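Local coordinates for periplasmic cell division protein (SufI) (Aquifex aeolicus, PDB 6SYY) that probably oxidises its substrates with the help of bound copper, as a multicopper oxidase of the laccase kind from a hyperthermophile, at residues A[243-248]-A[366-371]. Sequence-based numbering, arbitrary orientation.
Sequences VERKIY and FRVTKD
Val243 pairs with Val368 and Glu244 with Lys370 where strands 239-244 and 361-370 run parallel, and the pairing slips by one residue between the two bridges, a beta bulge. The extra residue that defines it, with none opposite in the other strand, is Thr369, whose psi of -19° is near-helical. Val243 N gives a nearly straight hydrogen bond to Arg367 O (2.8 Å), Thr369 N returns one to Val243 O, and past the bulge Arg245 N donates to Lys370 O at 3.1 Å. The two methyls of Val243 divide the apolar work: CG1 meets Phe366 CD1 at 3.7 Å, whereas CG2 touches Val368 CG2. On the other face Glu244 and Lys370 lie side by side, their charged ends beyond salt-bridge distance.

Arg245, centre of an inverse gamma turn, rests its CG on Val368 CG1 (3.8 Å). A bend at chi3 (68°) turns its guanidinium so that NH1 makes a salt bridge to Asp371 OD1 at 3.0 Å, on its syn side. The oxygen lies in the guanidinium plane, though the carboxylate is turned 78° against it. NE and NH2 are bound by the carbonyls of Ala310 and Arg308, which fixes the group's rotation. A leucine here would probably leave Asp371 without its cationic mate and those two carbonyls without these donors.

Far from the copper sites, in what is probably a cupredoxin-type beta domain of the multicopper oxidase family, the contact joins strand 239-244 to the end of strand 361-370, which pairs on with antiparallel strand 315-321; Phe366 also meets Phe307 and, on strand 247-254, Phe250.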
loop_
_atom_site.group_PDB
_atom_site.type_symbol
_atom_site.label_atom_id
_atom_site.label_comp_id
_atom_site.label_asym_id
_atom_site.label_seq_id
_atom_site.Cartn_x
_atom_site.Cartn_y
_atom_site.Cartn_z
ATOM N N VAL A 243 24.656 -5.010 -3.354
ATOM C CA VAL A 243 24.339 -5.784 -2.165
ATOM C C VAL A 243 25.541 -6.646 -1.815
ATOM O O VAL A 243 26.423 -6.894 -2.639
ATOM C CB VAL A 243 23.087 -6.668 -2.349
ATOM C CG1 VAL A 243 21.883 -5.818 -2.734
ATOM C CG2 VAL A 243 23.347 -7.741 -3.389
ATOM N N GLU A 244 25.566 -7.095 -0.568
ATOM C CA GLU A 244 26.541 -8.064 -0.098
ATOM C C GLU A 244 25.872 -9.429 0.039
ATOM O O GLU A 244 24.647 -9.556 -0.030
ATOM C CB GLU A 244 27.141 -7.610 1.235
ATOM C CG GLU A 244 27.392 -6.114 1.297
ATOM C CD GLU A 244 27.946 -5.668 2.634
ATOM O OE1 GLU A 244 28.421 -6.534 3.399
ATOM O OE2 GLU A 244 27.902 -4.453 2.922
ATOM N N ARG A 245 26.692 -10.464 0.224
ATOM C CA ARG A 245 26.162 -11.811 0.445
ATOM C C ARG A 245 25.574 -11.851 1.855
ATOM O O ARG A 245 26.203 -12.274 2.827
ATOM C CB ARG A 245 27.239 -12.870 0.228
ATOM C CG ARG A 245 27.623 -13.042 -1.240
ATOM C CD ARG A 245 28.558 -14.222 -1.470
ATOM N NE ARG A 245 27.904 -15.506 -1.227
ATOM C CZ ARG A 245 28.170 -16.302 -0.196
ATOM N NH1 ARG A 245 29.085 -15.953 0.697
ATOM N NH2 ARG A 245 27.526 -17.453 -0.060
ATOM N N LYS A 246 24.339 -11.367 1.962
ATOM C CA LYS A 246 23.652 -11.229 3.238
ATOM C C LYS A 246 22.165 -11.447 3.000
ATOM O O LYS A 246 21.700 -11.529 1.859
ATOM C CB LYS A 246 23.898 -9.845 3.875
ATOM C CG LYS A 246 25.326 -9.590 4.340
ATOM C CD LYS A 246 25.422 -8.410 5.301
ATOM C CE LYS A 246 25.347 -7.082 4.577
ATOM N NZ LYS A 246 25.547 -5.934 5.508
ATOM N N ILE A 247 21.413 -11.543 4.091
ATOM C CA ILE A 247 19.960 -11.478 4.007
ATOM C C ILE A 247 19.540 -10.017 3.990
ATOM O O ILE A 247 19.957 -9.229 4.848
ATOM C CB ILE A 247 19.304 -12.226 5.177
ATOM C CG1 ILE A 247 19.564 -13.732 5.062
ATOM C CG2 ILE A 247 17.806 -11.901 5.234
ATOM C CD1 ILE A 247 19.180 -14.522 6.301
ATOM N N TYR A 248 18.732 -9.648 3.001
ATOM C CA TYR A 248 18.140 -8.321 2.915
ATOM C C TYR A 248 16.634 -8.422 3.096
ATOM O O TYR A 248 15.998 -9.355 2.597
ATOM C CB TYR A 248 18.444 -7.651 1.573
ATOM C CG TYR A 248 19.836 -7.085 1.462
ATOM C CD1 TYR A 248 20.938 -7.923 1.355
ATOM C CD2 TYR A 248 20.051 -5.711 1.455
ATOM C CE1 TYR A 248 22.219 -7.411 1.254
ATOM C CE2 TYR A 248 21.328 -5.188 1.354
ATOM C CZ TYR A 248 22.409 -6.044 1.253
ATOM O OH TYR A 248 23.686 -5.541 1.149
ATOM N N PHE A 366 20.032 -5.925 -8.925
ATOM C CA PHE A 366 20.894 -6.046 -7.757
ATOM C C PHE A 366 22.243 -6.599 -8.188
ATOM O O PHE A 366 22.308 -7.576 -8.941
ATOM C CB PHE A 366 20.273 -6.959 -6.699
ATOM C CG PHE A 366 19.013 -6.422 -6.106
ATOM C CD1 PHE A 366 19.059 -5.490 -5.083
ATOM C CD2 PHE A 366 17.779 -6.850 -6.566
ATOM C CE1 PHE A 366 17.897 -4.994 -4.529
ATOM C CE2 PHE A 366 16.611 -6.356 -6.020
ATOM C CZ PHE A 366 16.672 -5.425 -4.999
ATOM N N ARG A 367 23.312 -5.976 -7.710
ATOM C CA ARG A 367 24.673 -6.390 -8.020
ATOM C C ARG A 367 25.315 -6.866 -6.726
ATOM O O ARG A 367 25.555 -6.065 -5.816
ATOM C CB ARG A 367 25.468 -5.242 -8.635
ATOM C CG ARG A 367 24.737 -4.491 -9.736
ATOM C CD ARG A 367 25.183 -3.039 -9.757
ATOM N NE ARG A 367 24.875 -2.367 -11.013
ATOM C CZ ARG A 367 25.379 -1.186 -11.357
ATOM N NH1 ARG A 367 26.213 -0.561 -10.536
ATOM N NH2 ARG A 367 25.056 -0.633 -12.520
ATOM N N VAL A 368 25.576 -8.166 -6.641
ATOM C CA VAL A 368 26.276 -8.747 -5.502
ATOM C C VAL A 368 27.756 -8.408 -5.627
ATOM O O VAL A 368 28.520 -9.136 -6.270
ATOM C CB VAL A 368 26.042 -10.267 -5.430
ATOM C CG1 VAL A 368 26.679 -10.851 -4.182
ATOM C CG2 VAL A 368 24.555 -10.563 -5.457
ATOM N N THR A 369 28.170 -7.299 -5.016
ATOM C CA THR A 369 29.509 -6.764 -5.229
ATOM C C THR A 369 30.511 -7.158 -4.153
ATOM O O THR A 369 31.720 -7.085 -4.404
ATOM C CB THR A 369 29.456 -5.231 -5.320
ATOM O OG1 THR A 369 28.777 -4.706 -4.172
ATOM C CG2 THR A 369 28.718 -4.794 -6.581
ATOM N N LYS A 370 30.052 -7.577 -2.976
ATOM C CA LYS A 370 30.945 -7.847 -1.859
ATOM C C LYS A 370 30.535 -9.129 -1.155
ATOM O O LYS A 370 29.343 -9.426 -1.028
ATOM C CB LYS A 370 30.945 -6.695 -0.841
ATOM C CG LYS A 370 31.569 -5.413 -1.344
ATOM C CD LYS A 370 31.545 -4.344 -0.266
ATOM C CE LYS A 370 32.214 -4.838 1.005
ATOM N NZ LYS A 370 32.260 -3.783 2.053
ATOM N N ASP A 371 31.531 -9.876 -0.688
ATOM C CA ASP A 371 31.294 -10.994 0.205
ATOM C C ASP A 371 31.084 -10.477 1.628
ATOM O O ASP A 371 31.303 -9.302 1.933
ATOM C CB ASP A 371 32.462 -11.978 0.153
ATOM C CG ASP A 371 32.032 -13.414 0.409
ATOM O OD1 ASP A 371 30.923 -13.624 0.945
ATOM O OD2 ASP A 371 32.813 -14.335 0.076
#